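Local coordinates for protein enterochelin esterase (Salmonella enterica subsp. enterica serovar Typhimurium, PDB 3MGA) that probably hydrolyses the ester bonds of ferric enterobactin, so that iron carried by this siderophore can be released inside the cell, at residues A[398-401]-A[402-405]; A[277-280]-A[281-284]. One frame throughout, in Å; residues are numbered along the deposited sequence.

Interaction 1. Residues A[398-401]-A[402-405]; sequences LLWQ and PLID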
ATOM      1  N   LEU A 398       5.243   4.223 -15.979  1.00 36.79           N
ATOM      2  CA  LEU A 398       6.023   5.453 -16.007  1.00 37.31           C
ATOM      3  C   LEU A 398       7.506   5.146 -16.082  1.00 37.43           C
ATOM      4  O   LEU A 398       8.212   5.653 -16.958  1.00 38.11           O
ATOM      5  CB  LEU A 398       5.746   6.307 -14.772  1.00 36.23           C
ATOM      6  CG  LEU A 398       4.349   6.892 -14.739  1.00 37.10           C
ATOM      7  CD1 LEU A 398       4.125   7.697 -13.443  1.00 32.32           C
ATOM      8  CD2 LEU A 398       4.146   7.768 -15.995  1.00 33.04           C
ATOM      9  N   LEU A 399       7.981   4.311 -15.166  1.00 36.08           N
ATOM     10  CA  LEU A 399       9.392   3.943 -15.160  1.00 37.76           C
ATOM     11  C   LEU A 399       9.844   3.284 -16.473  1.00 38.40           C
ATOM     12  O   LEU A 399      10.984   3.461 -16.887  1.00 40.29           O
ATOM     13  CB  LEU A 399       9.717   3.047 -13.969  1.00 36.75           C
ATOM     14  CG  LEU A 399       9.588   3.749 -12.621  1.00 38.58           C
ATOM     15  CD1 LEU A 399       9.761   2.762 -11.475  1.00 38.61           C
ATOM     16  CD2 LEU A 399      10.586   4.899 -12.520  1.00 37.49           C
ATOM     17  N   TRP A 400       8.960   2.527 -17.117  1.00 37.26           N
ATOM     18  CA  TRP A 400       9.313   1.868 -18.378  1.00 37.15           C
ATOM     19  C   TRP A 400       8.718   2.542 -19.598  1.00 38.83           C
ATOM     20  O   TRP A 400       8.728   1.973 -20.681  1.00 39.32           O
ATOM     21  CB  TRP A 400       8.894   0.391 -18.387  1.00 35.82           C
ATOM     22  CG  TRP A 400       9.687  -0.497 -17.522  1.00 32.86           C
ATOM     23  CD1 TRP A 400      11.039  -0.478 -17.348  1.00 34.13           C
ATOM     24  CD2 TRP A 400       9.213  -1.649 -16.831  1.00 34.31           C
ATOM     25  NE1 TRP A 400      11.428  -1.502 -16.526  1.00 33.04           N
ATOM     26  CE2 TRP A 400      10.324  -2.245 -16.204  1.00 34.95           C
ATOM     27  CE3 TRP A 400       7.949  -2.228 -16.663  1.00 34.14           C
ATOM     28  CZ2 TRP A 400      10.210  -3.387 -15.422  1.00 35.74           C
ATOM     29  CZ3 TRP A 400       7.836  -3.351 -15.889  1.00 34.48           C
ATOM     30  CH2 TRP A 400       8.962  -3.927 -15.279  1.00 36.96           C
ATOM     31  N   GLN A 401       8.225   3.765 -19.435  1.00 41.23           N
ATOM     32  CA  GLN A 401       7.618   4.494 -20.552  1.00 43.53           C
ATOM     33  C   GLN A 401       8.479   4.509 -21.826  1.00 45.48           C
ATOM     34  O   GLN A 401       7.945   4.340 -22.908  1.00 46.35           O
ATOM     35  CB  GLN A 401       7.272   5.921 -20.140  1.00 43.52           C
ATOM     36  CG  GLN A 401       6.350   6.630 -21.115  1.00 48.43           C
ATOM     37  CD  GLN A 401       5.971   8.023 -20.636  1.00 55.18           C
ATOM     38  OE1 GLN A 401       4.795   8.311 -20.395  1.00 60.99           O
ATOM     39  NE2 GLN A 401       6.972   8.872 -20.435  1.00 57.18           N
ATOM     40  N   PRO A 402       9.806   4.721 -21.702  1.00 48.30           N
ATOM     41  CA  PRO A 402      10.642   4.741 -22.919  1.00 51.97           C
ATOM     42  C   PRO A 402      10.591   3.448 -23.740  1.00 53.53           C
ATOM     43  O   PRO A 402      10.460   3.511 -24.959  1.00 55.75           O
ATOM     44  CB  PRO A 402      12.059   4.984 -22.377  1.00 52.47           C
ATOM     45  CG  PRO A 402      11.849   5.698 -21.081  1.00 51.77           C
ATOM     46  CD  PRO A 402      10.569   5.136 -20.505  1.00 47.76           C
ATOM     47  N   LEU A 403      10.698   2.295 -23.079  1.00 53.60           N
ATOM     48  CA  LEU A 403      10.633   1.004 -23.765  1.00 55.32           C
ATOM     49  C   LEU A 403       9.245   0.761 -24.326  1.00 54.75           C
ATOM     50  O   LEU A 403       9.095   0.366 -25.474  1.00 56.12           O
ATOM     51  CB  LEU A 403      10.940  -0.165 -22.822  1.00 55.31           C
ATOM     52  CG  LEU A 403      12.303  -0.343 -22.167  1.00 58.84           C
ATOM     53  CD1 LEU A 403      12.609   0.785 -21.195  1.00 61.95           C
ATOM     54  CD2 LEU A 403      12.308  -1.679 -21.447  1.00 60.22           C
ATOM     55  N   ILE A 404       8.234   0.986 -23.491  1.00 52.84           N
ATOM     56  CA  ILE A 404       6.837   0.766 -23.874  1.00 53.26           C
ATOM     57  C   ILE A 404       6.449   1.505 -25.150  1.00 55.23           C
ATOM     58  O   ILE A 404       5.641   1.005 -25.931  1.00 56.82           O
ATOM     59  CB  ILE A 404       5.862   1.166 -22.743  1.00 51.36           C
ATOM     60  CG1 ILE A 404       6.098   0.309 -21.495  1.00 49.57           C
ATOM     61  CG2 ILE A 404       4.423   0.979 -23.201  1.00 51.35           C
ATOM     62  CD1 ILE A 404       5.305   0.740 -20.300  1.00 47.22           C
ATOM     63  N   ASP A 405       7.026   2.685 -25.366  1.00 56.20           N
ATOM     64  CA  ASP A 405       6.725   3.471 -26.566  1.00 58.99           C
ATOM     65  C   ASP A 405       7.129   2.748 -27.864  1.00 61.33           C
ATOM     66  O   ASP A 405       6.590   3.054 -28.923  1.00 63.43           O
ATOM     67  CB  ASP A 405       7.376   4.864 -26.500  1.00 59.72           C
ATOM     68  CG  ASP A 405       6.754   5.771 -25.430  1.00 60.24           C
ATOM     69  OD1 ASP A 405       5.751   5.381 -24.789  1.00 60.91           O
ATOM     70  OD2 ASP A 405       7.274   6.893 -25.232  1.00 62.75           O
TER
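CG1 of Ile-404 lies beside its own backbone N (chi1 -62°) and the chain is extended beyond it, which brings CD1 of Ile-404 to 4.1 Å from CB of Trp-400. The same branch passes over the backbone of the tryptophan: CG1 of Ile-404 is 3.2 Å from O of Trp-400. This approach is packing; the hydrogen bond to that carbonyl comes from N of Ile-404, 3.0 Å from O of Trp-400. The bond is nearly straight, 177° at the hydrogen. The indole, turned to its own N side (chi1 -72°), is met by Leu-403 instead, in a looser apolar touch. CD1 of Leu-403 comes obliquely to the ring, 4.3 Å from CD1 of Trp-400.

Trp-400 stands where the chain changes helices. It is the first residue to leave helical angles after helix 385-399, and it is the N-cap residue of helix 401-404. Pro-402 falls in the first turn of the new helix, where its lack of an N-H costs no helical bond. Next in line, N of Asp-405 donates to O of Gln-401 over 3.1 Å. OD1 of Asp-405 also lies 3.1 Å from O of Gln-401, but both are acceptors and no bond joins them.

The kinked C-terminal segment rests on the central sheet. Leu-399 packs on strands 284-288, 308-312 and 344-350, and Arg-344 bonds the carbonyls of Leu-398 and Leu-399. The indole lies against Val-284 of strand 284-288 and the loop residues Pro-203, Leu-232 and Pro-233.

Interaction 2. Residues A[277-280]-A[281-284]; sequences SDDA and GRTV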
ATOM      1  N   SER A 277      17.859  -8.218 -18.467  1.00 46.60           N
ATOM      2  CA  SER A 277      18.803  -7.145 -18.806  1.00 47.79           C
ATOM      3  C   SER A 277      19.688  -6.630 -17.670  1.00 48.31           C
ATOM      4  O   SER A 277      19.252  -6.504 -16.512  1.00 44.82           O
ATOM      5  CB  SER A 277      18.042  -5.949 -19.388  1.00 47.69           C
ATOM      6  OG  SER A 277      18.925  -4.876 -19.679  1.00 49.59           O
ATOM      7  N   ASP A 278      20.932  -6.306 -18.035  1.00 50.80           N
ATOM      8  CA  ASP A 278      21.911  -5.756 -17.099  1.00 51.91           C
ATOM      9  C   ASP A 278      21.910  -4.233 -17.158  1.00 51.74           C
ATOM     10  O   ASP A 278      22.693  -3.579 -16.477  1.00 51.88           O
ATOM     11  CB  ASP A 278      23.307  -6.318 -17.377  1.00 55.00           C
ATOM     12  CG  ASP A 278      23.452  -7.764 -16.932  1.00 58.25           C
ATOM     13  OD1 ASP A 278      22.707  -8.175 -16.011  1.00 63.30           O
ATOM     14  OD2 ASP A 278      24.316  -8.483 -17.481  1.00 62.80           O
ATOM     15  N   ASP A 279      21.012  -3.679 -17.969  1.00 51.52           N
ATOM     16  CA  ASP A 279      20.876  -2.242 -18.120  1.00 52.87           C
ATOM     17  C   ASP A 279      20.155  -1.655 -16.912  1.00 50.21           C
ATOM     18  O   ASP A 279      18.962  -1.866 -16.739  1.00 49.68           O
ATOM     19  CB  ASP A 279      20.090  -1.925 -19.400  1.00 53.59           C
ATOM     20  CG  ASP A 279      19.839  -0.431 -19.590  1.00 57.42           C
ATOM     21  OD1 ASP A 279      20.428   0.390 -18.845  1.00 58.94           O
ATOM     22  OD2 ASP A 279      19.039  -0.083 -20.491  1.00 61.75           O
ATOM     23  N   ALA A 280      20.872  -0.901 -16.088  1.00 50.11           N
ATOM     24  CA  ALA A 280      20.270  -0.292 -14.898  1.00 48.39           C
ATOM     25  C   ALA A 280      19.059   0.594 -15.242  1.00 47.15           C
ATOM     26  O   ALA A 280      18.136   0.721 -14.449  1.00 45.22           O
ATOM     27  CB  ALA A 280      21.313   0.512 -14.136  1.00 48.86           C
ATOM     28  N   GLY A 281      19.075   1.190 -16.435  1.00 48.72           N
ATOM     29  CA  GLY A 281      18.003   2.074 -16.901  1.00 47.66           C
ATOM     30  C   GLY A 281      16.594   1.509 -16.941  1.00 45.10           C
ATOM     31  O   GLY A 281      15.635   2.264 -17.006  1.00 43.80           O
ATOM     32  N   ARG A 282      16.460   0.190 -16.969  1.00 44.71           N
ATOM     33  CA  ARG A 282      15.131  -0.436 -16.958  1.00 43.94           C
ATOM     34  C   ARG A 282      14.983  -1.454 -15.838  1.00 41.84           C
ATOM     35  O   ARG A 282      14.090  -2.293 -15.881  1.00 42.03           O
ATOM     36  CB  ARG A 282      14.785  -1.081 -18.296  1.00 44.85           C
ATOM     37  CG  ARG A 282      15.786  -2.078 -18.838  1.00 47.32           C
ATOM     38  CD  ARG A 282      15.152  -2.789 -20.008  1.00 49.25           C
ATOM     39  NE  ARG A 282      16.111  -3.398 -20.915  1.00 55.76           N
ATOM     40  CZ  ARG A 282      16.495  -2.878 -22.079  1.00 57.69           C
ATOM     41  NH1 ARG A 282      15.996  -1.730 -22.517  1.00 59.06           N
ATOM     42  NH2 ARG A 282      17.377  -3.529 -22.825  1.00 63.99           N
ATOM     43  N   THR A 283      15.851  -1.355 -14.835  1.00 40.60           N
ATOM     44  CA  THR A 283      15.827  -2.239 -13.702  1.00 38.58           C
ATOM     45  C   THR A 283      15.081  -1.527 -12.589  1.00 38.43           C
ATOM     46  O   THR A 283      15.522  -0.481 -12.078  1.00 39.08           O
ATOM     47  CB  THR A 283      17.241  -2.621 -13.272  1.00 39.60           C
ATOM     48  OG1 THR A 283      17.913  -3.256 -14.377  1.00 42.25           O
ATOM     49  CG2 THR A 283      17.202  -3.570 -12.094  1.00 38.14           C
ATOM     50  N   VAL A 284      13.944  -2.099 -12.208  1.00 36.09           N
ATOM     51  CA  VAL A 284      13.113  -1.500 -11.200  1.00 34.20           C
ATOM     52  C   VAL A 284      13.203  -2.119  -9.824  1.00 33.54           C
ATOM     53  O   VAL A 284      13.378  -3.317  -9.665  1.00 33.32           O
ATOM     54  CB  VAL A 284      11.626  -1.548 -11.623  1.00 34.64           C
ATOM     55  CG1 VAL A 284      10.696  -1.153 -10.438  1.00 32.41           C
ATOM     56  CG2 VAL A 284      11.390  -0.665 -12.841  1.00 32.31           C
TER
HETATM   57  O   HOH W   1      16.608  -5.376 -16.031  1.00 34.17           O
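The backbone from Asp-279 to Thr-283 makes two successive tight turns: N of Arg-282 donates to O of Asp-279 at 3.2 Å, and N of Thr-283 to O of Ala-280 at 3.1 Å. Ala-280 and Gly-281, both with helical angles, form a short 3-10 turn.

Two side chains, Asp-279 and Thr-283, bond to the backbone of this turn. The Asp-279 carboxylate folds forward with CG anti to the backbone N (chi1 177°). Its OD1 accepts the N-H of Gly-281 at 2.9 Å, and the donor comes from above the carboxylate plane. Thr-283 closes the turn from its far end. Its OG1 donates to O of Asp-279 at 2.9 Å. That carbonyl oxygen is therefore held by two donors, the threonine hydroxyl and N of Arg-282, which come from opposite faces of its plane. OG1 of Thr-283 is itself well supplied: a water donates to it and to O of Ser-277, and Arg-305 also bonds it.

The Arg-282 side chain runs back along the loop past Ser-277 and Asp-279. OD2 of Asp-279 sits over one face of the Arg-282 guanidinium, toward its rim, 4.0 Å from NH1 of Arg-282. The oxygen lies well out of the guanidinium plane and no N-H points at it, so any attraction is probably one of charge only, beyond a salt bridge. The salt bridge of Arg-282 is made instead by NH2 with Glu-201.

Ser-277 OG accepts the N-H of Asp-279 at 3.0 Å, which makes an ST turn. OD1 of Asp-279 with N of Gly-281 makes an Asx turn. These linked turns join helix 256-273 to strand 284-288, an alpha-to-beta connection of the alpha/beta-hydrolase fold.

Overall arrangement
Interaction 2 comes first along the chain and leads into strand 284-288. Interaction 1 lies at the C-terminal end. Their centres are about 12 Å apart and they touch directly. NE1 of Trp-400 probably donates to O of Arg-282, 2.9 Å away. CD2 of Leu-403 packs 3.4 Å from CD of Arg-282, and CD1 of Leu-399 lies 4.0 Å from CG2 of Val-284. Leu-399 and Trp-400 thus pack on Val-284 at the start of strand 284-288, while Leu-403 packs on Arg-282 just before it. That strand runs on to Ser-289, which sits in a GxSxG pattern consistent with the nucleophile elbow of an alpha/beta-hydrolase. Both interactions lie at the strand's beginning, and the serine follows its far end.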